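Local coordinates for protein N-acetylglucosamine-6-phosphate deacetylase (Mycobacterium smegmatis, PDB 6FV4) that probably removes the acetyl group from N-acetylglucosamine-6-phosphate with the help of bound divalent metal, a step of amino-sugar metabolism, at residues V64-V69 / Q349-P354; A369-V374 / A384-G389; G60-V65 / L373-H378. The protein carries 1 engineered substitution. One frame throughout, in Å; residues are numbered along the deposited sequence.

Interaction 1 of 3, residues V64-V69 / Q349-P354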
loop_
_atom_site.group_PDB
_atom_site.type_symbol
_atom_site.label_atom_id
_atom_site.label_comp_id
_atom_site.label_asym_id
_atom_site.label_seq_id
_atom_site.Cartn_x
_atom_site.Cartn_y
_atom_site.Cartn_z
ATOM N N VAL B 64 -15.460 10.592 -24.638
ATOM C CA VAL B 64 -16.680 9.975 -24.114
ATOM C C VAL B 64 -16.286 8.874 -23.140
ATOM O O VAL B 64 -15.382 8.080 -23.418
ATOM C CB VAL B 64 -17.569 9.418 -25.239
ATOM C CG1 VAL B 64 -18.761 8.662 -24.650
ATOM C CG2 VAL B 64 -18.044 10.538 -26.158
ATOM N N VAL B 65 -16.950 8.839 -21.991
ATOM C CA VAL B 65 -16.735 7.800 -20.987
ATOM C C VAL B 65 -18.098 7.246 -20.593
ATOM O O VAL B 65 -19.132 7.887 -20.827
ATOM C CB VAL B 65 -15.977 8.347 -19.756
ATOM C CG1 VAL B 65 -14.545 8.805 -20.166
ATOM C CG2 VAL B 65 -16.781 9.472 -19.093
ATOM N N PRO B 66 -18.138 6.066 -19.985
ATOM C CA PRO B 66 -19.409 5.585 -19.424
ATOM C C PRO B 66 -19.877 6.525 -18.319
ATOM O O PRO B 66 -19.092 7.279 -17.734
ATOM C CB PRO B 66 -19.071 4.196 -18.868
ATOM C CG PRO B 66 -17.675 3.857 -19.397
ATOM C CD PRO B 66 -17.010 5.161 -19.687
ATOM N N GLY B 67 -21.179 6.493 -18.050
ATOM C CA GLY B 67 -21.708 7.328 -16.982
ATOM C C GLY B 67 -21.041 7.001 -15.658
ATOM O O GLY B 67 -20.679 5.850 -15.391
ATOM N N PHE B 68 -20.849 8.034 -14.829
ATOM C CA PHE B 68 -20.284 7.808 -13.506
ATOM C C PHE B 68 -21.300 7.098 -12.610
ATOM O O PHE B 68 -22.509 7.318 -12.717
ATOM C CB PHE B 68 -19.849 9.134 -12.866
ATOM C CG PHE B 68 -18.822 9.908 -13.679
ATOM C CD1 PHE B 68 -18.981 11.273 -13.893
ATOM C CD2 PHE B 68 -17.698 9.285 -14.200
ATOM C CE1 PHE B 68 -18.045 12.008 -14.617
ATOM C CE2 PHE B 68 -16.749 10.023 -14.942
ATOM C CZ PHE B 68 -16.937 11.380 -15.146
ATOM N N VAL B 69 -20.789 6.223 -11.741
ATOM C CA VAL B 69 -21.575 5.398 -10.829
ATOM C C VAL B 69 -21.159 5.789 -9.416
ATOM O O VAL B 69 -20.146 5.296 -8.899
ATOM C CB VAL B 69 -21.352 3.901 -11.073
ATOM C CG1 VAL B 69 -22.201 3.066 -10.101
ATOM C CG2 VAL B 69 -21.660 3.545 -12.524
ATOM N N GLN B 349 -12.370 3.051 -12.033
ATOM C CA GLN B 349 -12.641 3.409 -10.645
ATOM C C GLN B 349 -13.945 4.180 -10.479
ATOM O O GLN B 349 -14.550 4.130 -9.399
ATOM C CB GLN B 349 -11.488 4.234 -10.089
ATOM C CG GLN B 349 -10.200 3.443 -9.983
ATOM C CD GLN B 349 -9.066 4.289 -9.494
ATOM O OE1 GLN B 349 -9.089 5.513 -9.663
ATOM N NE2 GLN B 349 -8.070 3.654 -8.863
ATOM N N ALA B 350 -14.366 4.941 -11.492
ATOM C CA ALA B 350 -15.544 5.790 -11.354
ATOM C C ALA B 350 -16.794 5.181 -11.969
ATOM O O ALA B 350 -17.895 5.698 -11.729
ATOM C CB ALA B 350 -15.302 7.160 -11.997
ATOM N N CYS B 351 -16.645 4.110 -12.760
ATOM C CA CYS B 351 -17.738 3.534 -13.535
ATOM C C CYS B 351 -17.864 2.026 -13.329
ATOM O O CYS B 351 -18.934 1.546 -12.938
ATOM C CB CYS B 351 -17.566 3.838 -15.032
ATOM S SG CYS B 351 -17.120 5.571 -15.457
ATOM N N VAL B 352 -16.807 1.257 -13.571
ATOM C CA VAL B 352 -16.952 -0.203 -13.587
ATOM C C VAL B 352 -16.843 -0.803 -12.193
ATOM O O VAL B 352 -17.717 -1.569 -11.765
ATOM C CB VAL B 352 -15.936 -0.846 -14.548
ATOM C CG1 VAL B 352 -16.182 -2.355 -14.605
ATOM C CG2 VAL B 352 -16.046 -0.221 -15.928
ATOM N N ASN B 353 -15.778 -0.489 -11.472
ATOM C CA ASN B 353 -15.568 -1.081 -10.151
ATOM C C ASN B 353 -16.732 -0.830 -9.213
ATOM O O ASN B 353 -17.136 -1.770 -8.511
ATOM C CB ASN B 353 -14.269 -0.553 -9.526
ATOM C CG ASN B 353 -13.044 -0.840 -10.392
ATOM O OD1 ASN B 353 -13.124 -1.625 -11.323
ATOM N ND2 ASN B 353 -11.914 -0.204 -10.076
ATOM N N PRO B 354 -17.267 0.392 -9.093
ATOM C CA PRO B 354 -18.367 0.581 -8.136
ATOM C C PRO B 354 -19.643 -0.125 -8.552
ATOM O O PRO B 354 -20.379 -0.612 -7.685
ATOM C CB PRO B 354 -18.541 2.102 -8.090
ATOM C CG PRO B 354 -17.880 2.623 -9.299
ATOM C CD PRO B 354 -16.784 1.680 -9.629
#

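Interaction 2 of 3, residues A369-V374 / A384-G389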
loop_
_atom_site.group_PDB
_atom_site.type_symbol
_atom_site.label_atom_id
_atom_site.label_comp_id
_atom_site.label_asym_id
_atom_site.label_seq_id
_atom_site.Cartn_x
_atom_site.Cartn_y
_atom_site.Cartn_z
ATOM N N ALA B 369 -25.745 -2.758 -23.471
ATOM C CA ALA B 369 -25.745 -1.950 -22.260
ATOM C C ALA B 369 -26.667 -0.741 -22.403
ATOM O O ALA B 369 -26.939 -0.261 -23.508
ATOM C CB ALA B 369 -24.327 -1.481 -21.938
ATOM N N ARG B 370 -27.150 -0.244 -21.262
ATOM C CA ARG B 370 -27.941 0.980 -21.284
ATOM C C ARG B 370 -27.058 2.154 -21.684
ATOM O O ARG B 370 -25.863 2.191 -21.383
ATOM C CB ARG B 370 -28.605 1.248 -19.928
ATOM C CG ARG B 370 -29.871 2.098 -20.068
ATOM C CD ARG B 370 -30.599 2.320 -18.759
ATOM N NE ARG B 370 -29.825 3.165 -17.854
ATOM C CZ ARG B 370 -30.212 3.490 -16.626
ATOM N NH1 ARG B 370 -31.386 3.049 -16.149
ATOM N NH2 ARG B 370 -29.425 4.260 -15.878
ATOM N N ALA B 371 -27.654 3.103 -22.407
ATOM C CA ALA B 371 -26.899 4.190 -23.023
ATOM C C ALA B 371 -26.736 5.329 -22.013
ATOM O O ALA B 371 -27.414 6.359 -22.059
ATOM C CB ALA B 371 -27.581 4.657 -24.300
ATOM N N ASP B 372 -25.799 5.127 -21.088
ATOM C CA ASP B 372 -25.426 6.123 -20.092
ATOM C C ASP B 372 -23.982 6.505 -20.376
ATOM O O ASP B 372 -23.094 5.650 -20.304
ATOM C CB ASP B 372 -25.541 5.577 -18.670
ATOM C CG ASP B 372 -26.913 5.026 -18.351
ATOM O OD1 ASP B 372 -27.878 5.287 -19.101
ATOM O OD2 ASP B 372 -27.023 4.324 -17.330
ATOM N N LEU B 373 -23.747 7.767 -20.727
ATOM C CA LEU B 373 -22.394 8.182 -21.070
ATOM C C LEU B 373 -22.219 9.653 -20.728
ATOM O O LEU B 373 -23.190 10.381 -20.499
ATOM C CB LEU B 373 -22.075 7.916 -22.549
ATOM C CG LEU B 373 -22.974 8.484 -23.655
ATOM C CD1 LEU B 373 -22.736 9.976 -23.909
ATOM C CD2 LEU B 373 -22.746 7.689 -24.951
ATOM N N VAL B 374 -20.955 10.084 -20.720
ATOM C CA VAL B 374 -20.569 11.438 -20.338
ATOM C C VAL B 374 -19.560 11.950 -21.356
ATOM O O VAL B 374 -18.654 11.221 -21.766
ATOM C CB VAL B 374 -19.973 11.488 -18.911
ATOM C CG1 VAL B 374 -19.476 12.897 -18.578
ATOM C CG2 VAL B 374 -20.997 11.048 -17.886
ATOM N N ALA B 384 -21.568 17.265 -21.827
ATOM C CA ALA B 384 -22.849 16.645 -22.141
ATOM C C ALA B 384 -22.982 15.361 -21.336
ATOM O O ALA B 384 -21.980 14.748 -20.965
ATOM C CB ALA B 384 -22.973 16.361 -23.639
ATOM N N VAL B 385 -24.234 14.960 -21.071
ATOM C CA VAL B 385 -24.551 13.786 -20.265
ATOM C C VAL B 385 -25.728 13.072 -20.907
ATOM O O VAL B 385 -26.789 13.674 -21.115
ATOM C CB VAL B 385 -24.912 14.135 -18.807
ATOM C CG1 VAL B 385 -25.261 12.859 -18.033
ATOM C CG2 VAL B 385 -23.780 14.881 -18.120
ATOM N N MET B 386 -25.566 11.786 -21.187
ATOM C CA MET B 386 -26.670 10.979 -21.681
ATOM C C MET B 386 -27.004 9.908 -20.656
ATOM O O MET B 386 -26.109 9.318 -20.049
ATOM C CB MET B 386 -26.335 10.335 -23.027
ATOM C CG MET B 386 -27.376 9.310 -23.472
ATOM S SD MET B 386 -26.965 8.690 -25.103
ATOM C CE MET B 386 -27.604 10.028 -26.106
ATOM N N ARG B 387 -28.301 9.671 -20.458
ATOM C CA ARG B 387 -28.773 8.638 -19.547
ATOM C C ARG B 387 -29.983 7.955 -20.166
ATOM O O ARG B 387 -30.942 8.627 -20.544
ATOM C CB ARG B 387 -29.141 9.232 -18.178
ATOM C CG ARG B 387 -29.505 8.187 -17.143
ATOM C CD ARG B 387 -29.846 8.816 -15.795
ATOM N NE ARG B 387 -30.246 7.778 -14.855
ATOM C CZ ARG B 387 -31.493 7.335 -14.679
ATOM N NH1 ARG B 387 -32.509 7.848 -15.364
ATOM N NH2 ARG B 387 -31.722 6.366 -13.806
ATOM N N ALA B 388 -29.929 6.626 -20.266
ATOM C CA ALA B 388 -30.970 5.832 -20.923
ATOM C C ALA B 388 -31.264 6.357 -22.327
ATOM O O ALA B 388 -32.419 6.473 -22.745
ATOM C CB ALA B 388 -32.246 5.785 -20.084
ATOM N N GLY B 389 -30.201 6.693 -23.057
ATOM C CA GLY B 389 -30.314 7.091 -24.448
ATOM C C GLY B 389 -30.773 8.509 -24.708
ATOM O O GLY B 389 -30.897 8.893 -25.878
HETATM O O HOH W 1 -29.677 4.938 -13.108
#

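Interaction 3 of 3, residues G60-V65 / L373-H378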
loop_
_atom_site.group_PDB
_atom_site.type_symbol
_atom_site.label_atom_id
_atom_site.label_comp_id
_atom_site.label_asym_id
_atom_site.label_seq_id
_atom_site.Cartn_x
_atom_site.Cartn_y
_atom_site.Cartn_z
ATOM N N GLY B 60 -16.660 15.685 -31.811
ATOM C CA GLY B 60 -15.423 16.393 -32.086
ATOM C C GLY B 60 -14.302 15.962 -31.167
ATOM O O GLY B 60 -14.116 14.773 -30.887
ATOM N N ALA B 61 -13.549 16.949 -30.679
ATOM C CA ALA B 61 -12.394 16.679 -29.836
ATOM C C ALA B 61 -12.813 16.484 -28.387
ATOM O O ALA B 61 -12.288 17.145 -27.484
ATOM C CB ALA B 61 -11.382 17.817 -29.939
ATOM N N ALA B 62 -13.766 15.593 -28.156
ATOM C CA ALA B 62 -14.236 15.270 -26.820
ATOM C C ALA B 62 -13.871 13.833 -26.482
ATOM O O ALA B 62 -13.669 13.001 -27.371
ATOM C CB ALA B 62 -15.750 15.471 -26.717
ATOM N N THR B 63 -13.757 13.557 -25.185
ATOM C CA THR B 63 -13.608 12.194 -24.686
ATOM C C THR B 63 -14.957 11.725 -24.136
ATOM O O THR B 63 -15.553 12.406 -23.298
ATOM C CB THR B 63 -12.521 12.125 -23.606
ATOM O OG1 THR B 63 -11.253 12.493 -24.166
ATOM C CG2 THR B 63 -12.396 10.716 -23.048
ATOM N N VAL B 64 -15.460 10.592 -24.638
ATOM C CA VAL B 64 -16.680 9.975 -24.114
ATOM C C VAL B 64 -16.286 8.874 -23.140
ATOM O O VAL B 64 -15.382 8.080 -23.418
ATOM C CB VAL B 64 -17.569 9.418 -25.239
ATOM C CG1 VAL B 64 -18.761 8.662 -24.650
ATOM C CG2 VAL B 64 -18.044 10.538 -26.158
ATOM N N VAL B 65 -16.950 8.839 -21.991
ATOM C CA VAL B 65 -16.735 7.800 -20.987
ATOM C C VAL B 65 -18.098 7.246 -20.593
ATOM O O VAL B 65 -19.132 7.887 -20.827
ATOM C CB VAL B 65 -15.977 8.347 -19.756
ATOM C CG1 VAL B 65 -14.545 8.805 -20.166
ATOM C CG2 VAL B 65 -16.781 9.472 -19.093
ATOM N N LEU B 373 -23.747 7.767 -20.727
ATOM C CA LEU B 373 -22.394 8.182 -21.070
ATOM C C LEU B 373 -22.219 9.653 -20.728
ATOM O O LEU B 373 -23.190 10.381 -20.499
ATOM C CB LEU B 373 -22.075 7.916 -22.549
ATOM C CG LEU B 373 -22.974 8.484 -23.655
ATOM C CD1 LEU B 373 -22.736 9.976 -23.909
ATOM C CD2 LEU B 373 -22.746 7.689 -24.951
ATOM N N VAL B 374 -20.955 10.084 -20.720
ATOM C CA VAL B 374 -20.569 11.438 -20.338
ATOM C C VAL B 374 -19.560 11.950 -21.356
ATOM O O VAL B 374 -18.654 11.221 -21.766
ATOM C CB VAL B 374 -19.973 11.488 -18.911
ATOM C CG1 VAL B 374 -19.476 12.897 -18.578
ATOM C CG2 VAL B 374 -20.997 11.048 -17.886
ATOM N N VAL B 375 -19.745 13.184 -21.800
ATOM C CA VAL B 375 -18.866 13.801 -22.777
ATOM C C VAL B 375 -18.011 14.813 -22.041
ATOM O O VAL B 375 -18.533 15.634 -21.278
ATOM C CB VAL B 375 -19.656 14.454 -23.920
ATOM C CG1 VAL B 375 -18.703 14.876 -25.018
ATOM C CG2 VAL B 375 -20.696 13.471 -24.471
ATOM N N LEU B 376 -16.697 14.737 -22.247
ATOM C CA LEU B 376 -15.743 15.589 -21.555
ATOM C C LEU B 376 -14.873 16.299 -22.577
ATOM O O LEU B 376 -14.515 15.711 -23.600
ATOM C CB LEU B 376 -14.859 14.766 -20.606
ATOM C CG LEU B 376 -15.525 13.777 -19.650
ATOM C CD1 LEU B 376 -14.479 12.852 -19.043
ATOM C CD2 LEU B 376 -16.278 14.520 -18.556
ATOM N N ASP B 377 -14.513 17.552 -22.289
ATOM C CA ASP B 377 -13.588 18.284 -23.150
ATOM C C ASP B 377 -12.147 17.994 -22.727
ATOM O O ASP B 377 -11.881 17.104 -21.914
ATOM C CB ASP B 377 -13.920 19.780 -23.145
ATOM C CG ASP B 377 -13.829 20.413 -21.766
ATOM O OD1 ASP B 377 -13.106 19.897 -20.884
ATOM O OD2 ASP B 377 -14.460 21.467 -21.576
ATOM N N HIS B 378 -11.179 18.741 -23.277
ATOM C CA HIS B 378 -9.781 18.422 -22.988
ATOM C C HIS B 378 -9.420 18.738 -21.543
ATOM O O HIS B 378 -8.562 18.066 -20.960
ATOM C CB HIS B 378 -8.840 19.144 -23.960
ATOM C CG HIS B 378 -8.476 18.320 -25.166
ATOM N ND1 HIS B 378 -7.809 17.116 -25.076
ATOM C CD2 HIS B 378 -8.708 18.521 -26.487
ATOM C CE1 HIS B 378 -7.642 16.613 -26.287
ATOM N NE2 HIS B 378 -8.178 17.446 -27.163
#

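Interaction 1 of 3, residues V64-V69 / Q349-P354
V69 and F68 meet C351 and A350 in a buried strand-on-helix contact, where the chain passes from the small beta domain into the catalytic barrel beside helix 339-357. One backbone hydrogen bond joins the two elements: V69 N donates to A350 O over 2.9 Å, nearly straight at 173°. P354, four residues after A350, has no N-H to return to this carbonyl, and the helix is kinked there; V69 N takes the place. Around this bond the side chains pack against both carbon and carbonyl groups. The sulfur of C351 stands among P66, G67 and F68, with SG 3.5 Å from P66 O, 3.6 Å from G67 O and 4.0 Å from F68 CD2. It approaches the F68 ring obliquely, and the same CD2 touches A350 CB at 3.9 Å; F328 also meets this ring. V69 sets its CG2 branch anti to its own carbonyl carbon, which brings that methyl to 3.4 Å from C351 O, a buried oxygen with no polar partner in the model. Farther along, P354 CG lies against V69 O at 3.5 Å. The strand continues to H72 and H74, ligands of the zinc ion, with the H72 side chain about 9 Å from that of P354. Such packing of an outer helix on the first barrel strand, which carries the metal-binding HxH pair, is typical of the amidohydrolase TIM barrel.

Interaction 2 of 3, residues A369-V374 / A384-G389
Main-chain hydrogen bonds between L373 and M386 pair the two segments: L373 N donates to M386 O at 2.9 Å and M386 N to L373 O at 2.8 Å. The neighbouring V374 and V385 form the non-hydrogen-bonded pair, their side chains on the other face of the sheet. Beyond the regular pairing segment 384-389 turns back at A388 and G389, both with positive phi, and G389 N donates a hydrogen bond to A371 O, the carbonyl of the residue at the centre of an inverse gamma turn. Strands 373-376 and 382-387 thus make a beta hairpin, and these bonds close its open end in the small beta domain beside the barrel.

Polar side chains gather at that end. D372 OD1 takes the N-H of A388 over 2.7 Å, almost straight at 175°, and also accepts from R370 NE. R370 grips the carboxylate side-on through NE and NH2; its bend at chi3 (68°) turns the guanidinium toward D372, two residues on, and NH2 meets OD2 of D372 at 2.8 Å in a salt bridge. The R387 guanidinium, its plane 69° from that of R370, has R370 NH2 over one face, 3.7 Å from R387 NH2. A water accepts from both NH2 groups and D372 probably offsets part of the like charge, while R387 NE is held by T102 O.

Among the apolar contacts, L373 CD1 packs 3.7 Å from M386 CB, and M386 SD lies 4.2 Å from A371 CB; M386 CG also comes to 3.3 Å from the carbonyl A371 O.

Interaction 3 of 3, residues G60-V65 / L373-H378
An antiparallel pairing of strand 63-65 with strand 373-376 joins distant parts of the sequence within the small beta domain that accompanies the barrel in the amidohydrolase superfamily. The first strand runs on toward the barrel, whereas the second begins the C-terminal hairpin, so the pairing ties the return of the chain to its entry. The short axes pass 4.7 Å apart at 158°.

Two hydrogen-bonded pairs, T63 with L376 and V65 with V374, flank the non-hydrogen-bonded pair V64 with V375. Each outer pair exchanges two N-H···O bonds: T63 N to L376 O and its return, L376 N to T63 O, both measure 2.8 Å, and V65 N to V374 O and V374 N to V65 O are both 2.9 Å. V64 CA adds a C-H···O contact to V374 O.

Side chains alternate between the faces. On the face of T63, V65, V374 and L376, V65 puts its CG2 branch between its backbone N and carbonyl carbon (chi1 of CG1 -64°). That methyl meets V374 CB at 3.8 Å and L376 CD1 at 4.1 Å, bridging the two residues of the facing strand. V382, from the other arm of the hairpin, backs both V374 and L376. On the opposite face V64 CG1, anti to its backbone N, reaches L373 CB at 4.0 Å, and L365 and L59 pack against V64.

Toward the exposed end, beyond the last hydrogen bonds, the H378 ring lies obliquely near A61 O. A62 CB sits 3.5 Å from V375 CG1, closer than usual van der Waals contact for two carbons.

Overall arrangement
Strand 63-76 enters two of the contacts and strand 373-376 two, so interaction 3 is the contact common to both strands. Interactions 2 and 3 flank strand 373-376 on its two edges, making it an inner strand of the beta domain; interaction 1 takes strand 63-76 onward to helix 339-357 of the barrel. G67 N to D372 O, a probable hydrogen bond, also links interactions 1 and 2 directly. The chemistry differs with place. Interaction 1, wholly buried, relies on apolar and sulfur contacts with one backbone bond; interaction 3 is regular sheet pairing, exposed at A61 and H378; interaction 2 adds a salt bridge within segment 369-374 and a water shared by two arginines.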